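Local coordinates for gamma-glutamyltranspeptidase (Ggt) (Helicobacter pylori 26695, PDB 5BPK), which probably transfers or hydrolyses the gamma-glutamyl group of glutathione and related compounds, as an Ntn-hydrolase of the gamma-glutamyltranspeptidase family, at residues V89-L92 with E96-A99; M143-K148 with V261-P266; A61-V66 with S156-P161; G85-I90 with P281-G286. All coordinates share one frame; numbering follows the deposited sequence.

Overall arrangement
Four contacts illustrate how an alpha-beta-beta-alpha Ntn-hydrolase is knitted together by contacts both near and far in sequence. From the N terminus, residues 61-66 of helix 61-75 wait for 156-161 to close interaction 3, which joins that helix to helix 155-168. Strand 85-91 follows and turns straight back into strand 97-102, the sheet hairpin of interaction 1, which therefore falls within the span of interaction 3. Interaction 2 sets helix 139-150 on sheet strand 262-271, crossing interaction 3 in chain order. Interaction 4, which shares Val89 and Ile90 with interaction 1, ties strand 85-91 to the turn before helix 285-296; it encloses interaction 2 and crosses interaction 3.

Interaction 1: V89-L92 with E96-A99. With EDO (1,2-ethanediol), chain P.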
loop_
_atom_site.group_PDB
_atom_site.type_symbol
_atom_site.label_atom_id
_atom_site.label_comp_id
_atom_site.label_asym_id
_atom_site.label_seq_id
_atom_site.Cartn_x
_atom_site.Cartn_y
_atom_site.Cartn_z
ATOM N N VAL A 89 -1.985 1.429 10.140
ATOM C CA VAL A 89 -2.507 2.557 10.883
ATOM C C VAL A 89 -3.653 2.009 11.751
ATOM O O VAL A 89 -4.562 1.310 11.263
ATOM C CB VAL A 89 -2.923 3.697 9.930
ATOM C CG1 VAL A 89 -3.769 4.738 10.636
ATOM C CG2 VAL A 89 -1.682 4.344 9.340
ATOM N N ILE A 90 -3.585 2.301 13.048
ATOM C CA ILE A 90 -4.463 1.651 14.014
ATOM C C ILE A 90 -5.117 2.700 14.895
ATOM O O ILE A 90 -4.432 3.571 15.416
ATOM C CB ILE A 90 -3.684 0.672 14.903
ATOM C CG1 ILE A 90 -3.028 -0.427 14.046
ATOM C CG2 ILE A 90 -4.625 0.073 15.961
ATOM C CD1 ILE A 90 -1.998 -1.283 14.781
ATOM N N HIS A 91 -6.439 2.618 15.033
ATOM C CA HIS A 91 -7.180 3.422 16.001
ATOM C C HIS A 91 -7.687 2.463 17.065
ATOM O O HIS A 91 -8.345 1.478 16.745
ATOM C CB HIS A 91 -8.343 4.169 15.338
ATOM C CG HIS A 91 -9.272 4.812 16.319
ATOM N ND1 HIS A 91 -9.076 6.083 16.814
ATOM C CD2 HIS A 91 -10.387 4.342 16.925
ATOM C CE1 HIS A 91 -10.038 6.371 17.674
ATOM N NE2 HIS A 91 -10.848 5.333 17.759
ATOM N N LEU A 92 -7.340 2.740 18.319
ATOM C CA LEU A 92 -7.693 1.883 19.438
ATOM C C LEU A 92 -8.954 2.396 20.104
ATOM O O LEU A 92 -9.285 3.592 20.029
ATOM C CB LEU A 92 -6.562 1.840 20.458
ATOM C CG LEU A 92 -5.236 1.241 19.979
ATOM C CD1 LEU A 92 -4.187 1.399 21.061
ATOM C CD2 LEU A 92 -5.431 -0.210 19.598
ATOM N N GLU A 96 -6.580 6.240 21.180
ATOM C CA GLU A 96 -5.208 6.383 20.701
ATOM C C GLU A 96 -5.135 6.055 19.213
ATOM O O GLU A 96 -5.810 5.136 18.725
ATOM C CB GLU A 96 -4.256 5.456 21.461
ATOM C CG GLU A 96 -2.920 6.079 21.760
ATOM C CD GLU A 96 -2.970 6.929 23.009
ATOM O OE1 GLU A 96 -2.996 8.173 22.889
ATOM O OE2 GLU A 96 -3.013 6.341 24.111
ATOM N N ASN A 97 -4.314 6.810 18.499
ATOM C CA ASN A 97 -4.021 6.508 17.099
ATOM C C ASN A 97 -2.528 6.286 16.938
ATOM O O ASN A 97 -1.721 7.108 17.378
ATOM C CB ASN A 97 -4.486 7.645 16.193
ATOM C CG ASN A 97 -5.961 7.926 16.331
ATOM O OD1 ASN A 97 -6.807 7.108 15.954
ATOM N ND2 ASN A 97 -6.286 9.080 16.889
ATOM N N VAL A 98 -2.153 5.159 16.338
ATOM C CA VAL A 98 -0.748 4.811 16.198
ATOM C C VAL A 98 -0.489 4.299 14.799
ATOM O O VAL A 98 -1.419 3.872 14.110
ATOM C CB VAL A 98 -0.323 3.751 17.242
ATOM C CG1 VAL A 98 -0.631 4.249 18.665
ATOM C CG2 VAL A 98 -1.009 2.431 16.972
ATOM N N ALA A 99 0.762 4.396 14.365
ATOM C CA ALA A 99 1.173 3.919 13.046
ATOM C C ALA A 99 2.316 2.946 13.245
ATOM O O ALA A 99 3.271 3.251 13.964
ATOM C CB ALA A 99 1.607 5.068 12.172
HETATM C C1 EDO P . -13.779 4.254 17.635
HETATM O O1 EDO P . -15.150 4.045 17.230
HETATM C C2 EDO P . -13.601 4.088 19.139
HETATM O O2 EDO P . -12.835 5.165 19.715
#
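His91 and Asn97 lie next to each other on one face of two antiparallel strands, their side chains crossing at a slant with the imidazole and amide planes turned 33° apart. The amide oxygen comes up at the edge of the ring, and His91 ND1 donates to Asn97 OD1 at 2.6 Å, the acceptor almost in the ring plane and the donor tilted 27° from the plane of the carbonyl. A chi1 of 170° swings the ring out beside the carbonyl carbon, within reach of Asn97. NE2 of His91 is hydrogen-bonded (2.8 Å) to O2 of a 1,2-ethanediol, probably from the crystallisation liquor. In the crystal both ring nitrogens are engaged; the bond to Asn97 is the one these two strands supply. This is the end of a beta hairpin, strands 85-91 and 97-102 of the Ntn-hydrolase sheet, and His91 with Asn97 forms a non-hydrogen-bonded pair. Ile90 and Val98, the adjoining hydrogen-bonded pair, exchange two backbone bonds and point to the other face, where Ile90 CB lies 3.8 Å from Val98 CG2; Tyr150 and Trp263 also touch Val98 there. Towards the turn, Leu92 N donates almost straight to Glu96 O at 2.9 Å, while Leu92 CD1 passes Glu96 CB at 4.1 Å. Beyond strand 85-91 the sheet continues into a strand of the neighbouring chain.

Interaction 2: M143-K148 with V261-P266; sequences MEAMLK and VKWRKP. With EDO (1,2-ethanediol), chain M.
Trp263 carries its indole with CG anti to the carbonyl carbon (chi1 -66°) and the ring turned about CB-CG (chi2 100°), a combination that sends the six-membered end toward helix 139-150. Here a helix of the Ntn-hydrolase sandwich rests on the sheet strand 262-271, and the ring meets the helix edge-on. Its CZ2 lies 3.6 Å from Ala145 O, which sits in the ring plane, and CH2 is 3.9 Å from Met146 CA, so the indole rim runs along the helix backbone. Val261, just before the strand, adds an aliphatic touch: its CG2 is 3.7 Å from Ala145 CB. The small methyl of Ala145 therefore meets both a valine branch and, more loosely, the indole. Further along the same helix, Lys149 makes a cation-pi contact with Trp263 and Tyr150 packs edge-to-face against it. No direct hydrogen bond joins the two segments; a 1,2-ethanediol, probably from the crystallisation liquor, bridges them instead. Its O2 donates to Ala145 O at 2.9 Å, and at its other end Trp263 NE1 donates to O1 at 3.1 Å with a bent N-H...O angle of 143°.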
loop_
_atom_site.group_PDB
_atom_site.type_symbol
_atom_site.label_atom_id
_atom_site.label_comp_id
_atom_site.label_asym_id
_atom_site.label_seq_id
_atom_site.Cartn_x
_atom_site.Cartn_y
_atom_site.Cartn_z
ATOM N N MET A 143 3.609 -8.169 11.826
ATOM C CA MET A 143 2.488 -8.971 12.319
ATOM C C MET A 143 2.653 -9.277 13.798
ATOM O O MET A 143 1.708 -9.112 14.576
ATOM C CB MET A 143 2.341 -10.284 11.541
ATOM C CG MET A 143 1.969 -10.131 10.067
ATOM S SD MET A 143 0.442 -9.233 9.722
ATOM C CE MET A 143 1.091 -7.709 9.070
ATOM N N GLU A 144 3.854 -9.694 14.195
ATOM C CA GLU A 144 4.085 -10.042 15.594
ATOM C C GLU A 144 3.986 -8.817 16.512
ATOM O O GLU A 144 3.404 -8.885 17.603
ATOM C CB GLU A 144 5.438 -10.727 15.781
ATOM C CG GLU A 144 5.624 -11.249 17.198
ATOM C CD GLU A 144 6.958 -11.916 17.408
ATOM O OE1 GLU A 144 6.991 -13.157 17.369
ATOM O OE2 GLU A 144 7.966 -11.196 17.601
ATOM N N ALA A 145 4.566 -7.705 16.078
ATOM C CA ALA A 145 4.551 -6.466 16.857
ATOM C C ALA A 145 3.131 -6.013 17.195
ATOM O O ALA A 145 2.830 -5.698 18.354
ATOM C CB ALA A 145 5.300 -5.366 16.117
ATOM N N MET A 146 2.242 -5.983 16.206
ATOM C CA MET A 146 0.877 -5.541 16.511
ATOM C C MET A 146 0.127 -6.568 17.367
ATOM O O MET A 146 -0.604 -6.189 18.277
ATOM C CB MET A 146 0.083 -5.105 15.272
ATOM C CG MET A 146 -0.309 -6.150 14.285
ATOM S SD MET A 146 -1.261 -5.304 12.987
ATOM C CE MET A 146 -0.250 -5.612 11.555
ATOM N N LEU A 147 0.343 -7.856 17.122
ATOM C CA LEU A 147 -0.302 -8.881 17.941
ATOM C C LEU A 147 0.129 -8.774 19.401
ATOM O O LEU A 147 -0.709 -8.790 20.315
ATOM C CB LEU A 147 0.039 -10.274 17.422
ATOM C CG LEU A 147 -0.761 -11.394 18.078
ATOM C CD1 LEU A 147 -2.261 -11.202 17.829
ATOM C CD2 LEU A 147 -0.284 -12.733 17.567
ATOM N N LYS A 148 1.435 -8.659 19.621
ATOM C CA LYS A 148 1.965 -8.554 20.978
ATOM C C LYS A 148 1.442 -7.332 21.725
ATOM O O LYS A 148 1.084 -7.435 22.892
ATOM C CB LYS A 148 3.492 -8.575 20.982
ATOM C CG LYS A 148 4.066 -9.970 20.853
ATOM C CD LYS A 148 5.574 -9.997 21.125
ATOM C CE LYS A 148 6.113 -11.426 21.136
ATOM N NZ LYS A 148 7.508 -11.509 21.661
ATOM N N VAL A 261 10.804 -3.139 13.666
ATOM C CA VAL A 261 9.624 -2.294 13.392
ATOM C C VAL A 261 9.772 -1.005 14.179
ATOM O O VAL A 261 10.571 -0.929 15.113
ATOM C CB VAL A 261 8.255 -2.957 13.771
ATOM C CG1 VAL A 261 8.068 -4.284 13.031
ATOM C CG2 VAL A 261 8.104 -3.124 15.286
ATOM N N LYS A 262 9.018 0.016 13.786
ATOM C CA LYS A 262 8.932 1.246 14.548
ATOM C C LYS A 262 7.487 1.658 14.732
ATOM O O LYS A 262 6.726 1.752 13.771
ATOM C CB LYS A 262 9.716 2.353 13.870
ATOM C CG LYS A 262 11.223 2.080 13.933
ATOM C CD LYS A 262 12.061 3.275 13.557
ATOM C CE LYS A 262 11.846 4.459 14.480
ATOM N NZ LYS A 262 12.975 5.432 14.385
ATOM N N TRP A 263 7.100 1.869 15.986
ATOM C CA TRP A 263 5.826 2.506 16.284
ATOM C C TRP A 263 6.005 4.006 16.166
ATOM O O TRP A 263 6.795 4.609 16.901
ATOM C CB TRP A 263 5.348 2.152 17.683
ATOM C CG TRP A 263 5.025 0.718 17.846
ATOM C CD1 TRP A 263 5.811 -0.242 18.410
ATOM C CD2 TRP A 263 3.821 0.066 17.438
ATOM N NE1 TRP A 263 5.173 -1.456 18.374
ATOM C CE2 TRP A 263 3.943 -1.298 17.792
ATOM C CE3 TRP A 263 2.644 0.500 16.823
ATOM C CZ2 TRP A 263 2.925 -2.230 17.546
ATOM C CZ3 TRP A 263 1.640 -0.417 16.589
ATOM C CH2 TRP A 263 1.790 -1.770 16.942
ATOM N N ARG A 264 5.285 4.602 15.227
ATOM C CA ARG A 264 5.428 6.009 14.918
ATOM C C ARG A 264 4.115 6.727 15.155
ATOM O O ARG A 264 3.039 6.123 15.125
ATOM C CB ARG A 264 5.854 6.190 13.465
ATOM C CG ARG A 264 7.130 5.435 13.083
ATOM C CD ARG A 264 7.634 5.925 11.762
ATOM N NE ARG A 264 8.806 5.249 11.210
ATOM C CZ ARG A 264 10.058 5.702 11.293
ATOM N NH1 ARG A 264 10.339 6.805 11.972
ATOM N NH2 ARG A 264 11.043 5.040 10.687
ATOM N N LYS A 265 4.205 8.036 15.342
ATOM C CA LYS A 265 3.027 8.871 15.326
ATOM C C LYS A 265 2.495 8.927 13.897
ATOM O O LYS A 265 3.273 9.090 12.949
ATOM C CB LYS A 265 3.355 10.269 15.805
ATOM C CG LYS A 265 3.703 10.345 17.283
ATOM C CD LYS A 265 3.852 11.791 17.703
ATOM C CE LYS A 265 4.314 11.929 19.139
ATOM N NZ LYS A 265 4.469 13.368 19.510
ATOM N N PRO A 266 1.181 8.735 13.728
ATOM C CA PRO A 266 0.616 8.955 12.409
ATOM C C PRO A 266 0.656 10.426 12.049
ATOM O O PRO A 266 0.807 11.281 12.928
ATOM C CB PRO A 266 -0.841 8.494 12.556
ATOM C CG PRO A 266 -1.140 8.577 13.982
ATOM C CD PRO A 266 0.145 8.492 14.749
HETATM C C1 EDO M . 6.857 -4.730 19.326
HETATM O O1 EDO M . 7.439 -3.468 18.999
HETATM C C2 EDO M . 5.402 -4.532 19.739
HETATM O O2 EDO M . 4.894 -5.706 20.386
#

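Interaction 3: A61-V66 with S156-P161; sequences AIDAAV and SQLIDP
Two helical segments, 61-66 at the start of helix 61-75 and 156-161 within helix 155-168, approach most closely at Val66 and Leu158, whose CA atoms are 6.7 Å apart. The second helix is kinked at Pro161, whose nitrogen has no hydrogen to give to the turn before; the first is regular, with Ala65 N and Val66 N bonded back to Ala61 O and Ile62 O. Leu158 does nearly all the work from its side, leaving its backbone toward the other helix. The chain continues with CG anti to the carbonyl carbon (chi1 -60°), and its two methyl branches straddle the Asp63 carbonyl: CD1 and CD2 each lie 3.6 Å from Asp63 O. CD1 also meets Val66 CG1 at 4.0 Å, where the two side chains cross at about a right angle, and passes Asp63 OD1 at 4.1 Å. No hydrogen bond spans the segments. The buried carboxylate of Asp63 is satisfied by the chain nearby: OD2 bonds to Thr152 OG1 and Asn60 N, and OD1 to Lys153 N. Those bonds fix the carboxylate beside the leucine methyls. The ones to Thr152 and Lys153 link the start of helix 61-75 to the loop between helices 139-150 and 155-168, while that to Asn60 N closes back on the residue before the helix. Leu147 and Val54 also touch both Asp63 and Leu158, so that helices 45-56, 61-75, 139-150 and 155-168 converge here in buried helix-helix packing, part of the helical layer of this Ntn-hydrolase fold.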
loop_
_atom_site.group_PDB
_atom_site.type_symbol
_atom_site.label_atom_id
_atom_site.label_comp_id
_atom_site.label_asym_id
_atom_site.label_seq_id
_atom_site.Cartn_x
_atom_site.Cartn_y
_atom_site.Cartn_z
ATOM N N ALA A 61 -9.863 -6.331 16.192
ATOM C CA ALA A 61 -9.466 -5.946 14.837
ATOM C C ALA A 61 -7.999 -6.294 14.537
ATOM O O ALA A 61 -7.657 -6.599 13.388
ATOM C CB ALA A 61 -9.737 -4.467 14.606
ATOM N N ILE A 62 -7.142 -6.245 15.561
ATOM C CA ILE A 62 -5.736 -6.567 15.388
ATOM C C ILE A 62 -5.558 -8.071 15.150
ATOM O O ILE A 62 -4.826 -8.475 14.251
ATOM C CB ILE A 62 -4.870 -6.090 16.575
ATOM C CG1 ILE A 62 -4.779 -4.549 16.623
ATOM C CG2 ILE A 62 -3.471 -6.722 16.514
ATOM C CD1 ILE A 62 -5.990 -3.836 17.198
ATOM N N ASP A 63 -6.209 -8.891 15.977
ATOM C CA ASP A 63 -6.197 -10.345 15.776
ATOM C C ASP A 63 -6.579 -10.686 14.327
ATOM O O ASP A 63 -5.885 -11.452 13.661
ATOM C CB ASP A 63 -7.165 -11.048 16.724
ATOM C CG ASP A 63 -6.832 -10.829 18.191
ATOM O OD1 ASP A 63 -5.641 -10.925 18.576
ATOM O OD2 ASP A 63 -7.778 -10.580 18.968
ATOM N N ALA A 64 -7.674 -10.098 13.848
ATOM C CA ALA A 64 -8.167 -10.364 12.496
ATOM C C ALA A 64 -7.143 -9.897 11.462
ATOM O O ALA A 64 -6.896 -10.590 10.488
ATOM C CB ALA A 64 -9.506 -9.668 12.261
ATOM N N ALA A 65 -6.563 -8.719 11.680
ATOM C CA ALA A 65 -5.568 -8.168 10.759
ATOM C C ALA A 65 -4.335 -9.063 10.646
ATOM O O ALA A 65 -3.779 -9.239 9.560
ATOM C CB ALA A 65 -5.180 -6.754 11.176
ATOM N N VAL A 66 -3.910 -9.640 11.766
ATOM C CA VAL A 66 -2.778 -10.559 11.765
ATOM C C VAL A 66 -3.106 -11.848 10.991
ATOM O O VAL A 66 -2.314 -12.302 10.151
ATOM C CB VAL A 66 -2.288 -10.838 13.214
ATOM C CG1 VAL A 66 -1.292 -12.024 13.239
ATOM C CG2 VAL A 66 -1.668 -9.550 13.807
ATOM N N SER A 156 -0.575 -18.919 17.144
ATOM C CA SER A 156 -0.911 -20.235 16.566
ATOM C C SER A 156 -2.321 -20.295 15.969
ATOM O O SER A 156 -2.520 -20.827 14.862
ATOM C CB SER A 156 -0.727 -21.359 17.603
ATOM O OG SER A 156 -1.553 -21.164 18.742
ATOM N N GLN A 157 -3.292 -19.742 16.687
ATOM C CA GLN A 157 -4.677 -19.713 16.222
ATOM C C GLN A 157 -4.806 -18.893 14.945
ATOM O O GLN A 157 -5.585 -19.232 14.054
ATOM C CB GLN A 157 -5.607 -19.072 17.255
ATOM C CG GLN A 157 -5.695 -19.728 18.612
ATOM C CD GLN A 157 -6.601 -18.934 19.536
ATOM O OE1 GLN A 157 -7.826 -19.034 19.454
ATOM N NE2 GLN A 157 -6.003 -18.114 20.402
ATOM N N LEU A 158 -4.062 -17.794 14.885
ATOM C CA LEU A 158 -4.209 -16.827 13.799
ATOM C C LEU A 158 -3.459 -17.240 12.537
ATOM O O LEU A 158 -3.865 -16.874 11.425
ATOM C CB LEU A 158 -3.771 -15.439 14.272
ATOM C CG LEU A 158 -4.560 -14.868 15.454
ATOM C CD1 LEU A 158 -3.930 -13.554 15.902
ATOM C CD2 LEU A 158 -6.054 -14.698 15.159
ATOM N N ILE A 159 -2.388 -18.012 12.698
ATOM C CA ILE A 159 -1.561 -18.439 11.558
ATOM C C ILE A 159 -1.960 -19.822 11.018
ATOM O O ILE A 159 -1.656 -20.158 9.875
ATOM C CB ILE A 159 -0.047 -18.399 11.924
ATOM C CG1 ILE A 159 0.831 -18.310 10.665
ATOM C CG2 ILE A 159 0.353 -19.612 12.813
ATOM C CD1 ILE A 159 2.246 -17.875 10.967
ATOM N N ASP A 160 -2.652 -20.619 11.825
ATOM C CA ASP A 160 -3.056 -21.951 11.383
ATOM C C ASP A 160 -3.833 -21.955 10.058
ATOM O O ASP A 160 -3.577 -22.815 9.217
ATOM C CB ASP A 160 -3.863 -22.689 12.466
ATOM C CG ASP A 160 -2.981 -23.472 13.439
ATOM O OD1 ASP A 160 -1.765 -23.620 13.205
ATOM O OD2 ASP A 160 -3.526 -23.952 14.447
ATOM N N PRO A 161 -4.770 -20.999 9.853
ATOM C CA PRO A 161 -5.497 -21.049 8.572
ATOM C C PRO A 161 -4.590 -20.886 7.355
ATOM O O PRO A 161 -4.769 -21.569 6.343
ATOM C CB PRO A 161 -6.486 -19.884 8.684
ATOM C CG PRO A 161 -6.752 -19.790 10.151
ATOM C CD PRO A 161 -5.423 -20.077 10.806
#

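Interaction 4: G85-I90 with P281-G286; sequences GGFAVI and PPSSGG
The backbones of strand 85-90 and of segment 281-286, a turn that runs into helix 285-296, stay well apart, with Phe87 CA and Ser283 CA 8.6 Å from each other, and a cis peptide bond precedes Pro282. Phe87 spans that distance. Its CG stands anti to the carbonyl carbon (chi1 -55°), and Phe87 leaves the strand toward the turn, so the far end of the ring arrives between Pro282 and Ser283. Pro282 CG lies at the ring edge, near its plane, 3.8 Å from Phe87 CE1; the two side chains meet obliquely. At the other meta carbon, Phe87 CE2 is 3.9 Å from Ser283 CB, which approaches at an intermediate slant. Ser283 therefore offers its methylene to the aromatic ring and turns its hydroxyl elsewhere: OG, anti to the backbone N (chi1 -168°), accepts from Gly285 N at 3.0 Å with an angle of 163°, a capping bond in the turn that leads into the helix. The same oxygen is hydrogen-bonded to Met74 O of the neighbouring chain, with which strand 85-90 also pairs to extend the sheet. The bound dihydro-oxazole amino acid lies about 6 Å from the Phe87 side chain, which places this contact beside the inhibitor site. No hydrogen bond crosses between the segments, and the contact rests mainly on van der Waals fit, whereas the hydroxyl of Ser283 spends its bonds on the turn and the neighbouring chain.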
loop_
_atom_site.group_PDB
_atom_site.type_symbol
_atom_site.label_atom_id
_atom_site.label_comp_id
_atom_site.label_asym_id
_atom_site.label_seq_id
_atom_site.Cartn_x
_atom_site.Cartn_y
_atom_site.Cartn_z
ATOM N N GLY A 85 7.008 -5.969 3.147
ATOM C CA GLY A 85 6.797 -5.084 4.287
ATOM C C GLY A 85 5.625 -4.162 4.032
ATOM O O GLY A 85 4.937 -4.257 2.995
ATOM N N GLY A 86 5.382 -3.265 4.973
ATOM C CA GLY A 86 4.233 -2.389 4.859
ATOM C C GLY A 86 3.993 -1.565 6.102
ATOM O O GLY A 86 4.893 -1.381 6.908
ATOM N N PHE A 87 2.763 -1.074 6.228
ATOM C CA PHE A 87 2.355 -0.171 7.291
ATOM C C PHE A 87 0.987 -0.556 7.828
ATOM O O PHE A 87 0.108 -0.997 7.069
ATOM C CB PHE A 87 2.266 1.262 6.764
ATOM C CG PHE A 87 3.530 1.758 6.122
ATOM C CD1 PHE A 87 4.632 2.088 6.897
ATOM C CD2 PHE A 87 3.608 1.905 4.752
ATOM C CE1 PHE A 87 5.811 2.546 6.296
ATOM C CE2 PHE A 87 4.777 2.378 4.137
ATOM C CZ PHE A 87 5.881 2.697 4.921
ATOM N N ALA A 88 0.775 -0.314 9.115
ATOM C CA ALA A 88 -0.553 -0.463 9.714
ATOM C C ALA A 88 -0.867 0.803 10.478
ATOM O O ALA A 88 -0.094 1.214 11.340
ATOM C CB ALA A 88 -0.606 -1.645 10.661
ATOM N N VAL A 89 -1.985 1.429 10.140
ATOM C CA VAL A 89 -2.507 2.557 10.883
ATOM C C VAL A 89 -3.653 2.009 11.751
ATOM O O VAL A 89 -4.562 1.310 11.263
ATOM C CB VAL A 89 -2.923 3.697 9.930
ATOM C CG1 VAL A 89 -3.769 4.738 10.636
ATOM C CG2 VAL A 89 -1.682 4.344 9.340
ATOM N N ILE A 90 -3.585 2.301 13.048
ATOM C CA ILE A 90 -4.463 1.651 14.014
ATOM C C ILE A 90 -5.117 2.700 14.895
ATOM O O ILE A 90 -4.432 3.571 15.416
ATOM C CB ILE A 90 -3.684 0.672 14.903
ATOM C CG1 ILE A 90 -3.028 -0.427 14.046
ATOM C CG2 ILE A 90 -4.625 0.073 15.961
ATOM C CD1 ILE A 90 -1.998 -1.283 14.781
ATOM N N PRO A 281 6.169 9.426 7.525
ATOM C CA PRO A 281 7.401 8.878 6.975
ATOM C C PRO A 281 7.800 7.586 7.684
ATOM O O PRO A 281 7.705 7.503 8.905
ATOM C CB PRO A 281 8.408 10.004 7.212
ATOM C CG PRO A 281 7.571 11.232 6.998
ATOM C CD PRO A 281 6.263 10.888 7.687
ATOM N N PRO A 282 8.272 6.580 6.935
ATOM C CA PRO A 282 8.805 6.602 5.577
ATOM C C PRO A 282 7.806 6.466 4.427
ATOM O O PRO A 282 8.229 6.275 3.291
ATOM C CB PRO A 282 9.777 5.424 5.587
ATOM C CG PRO A 282 9.117 4.457 6.473
ATOM C CD PRO A 282 8.498 5.273 7.566
ATOM N N SER A 283 6.512 6.588 4.700
ATOM C CA SER A 283 5.574 6.859 3.616
ATOM C C SER A 283 5.408 8.365 3.400
ATOM O O SER A 283 5.486 9.148 4.344
ATOM C CB SER A 283 4.218 6.233 3.862
ATOM O OG SER A 283 3.470 6.305 2.674
ATOM N N SER A 284 5.183 8.740 2.144
ATOM C CA SER A 284 4.768 10.083 1.760
ATOM C C SER A 284 3.241 10.166 1.706
ATOM O O SER A 284 2.678 11.258 1.594
ATOM C CB SER A 284 5.313 10.402 0.363
ATOM O OG SER A 284 4.696 9.583 -0.624
ATOM N N GLY A 285 2.572 9.018 1.790
ATOM C CA GLY A 285 1.149 8.947 1.471
ATOM C C GLY A 285 0.244 9.800 2.341
ATOM O O GLY A 285 -0.549 10.593 1.840
ATOM N N GLY A 286 0.378 9.643 3.649
ATOM C CA GLY A 286 -0.452 10.395 4.588
ATOM C C GLY A 286 -0.244 11.898 4.473
ATOM O O GLY A 286 -1.205 12.686 4.526
#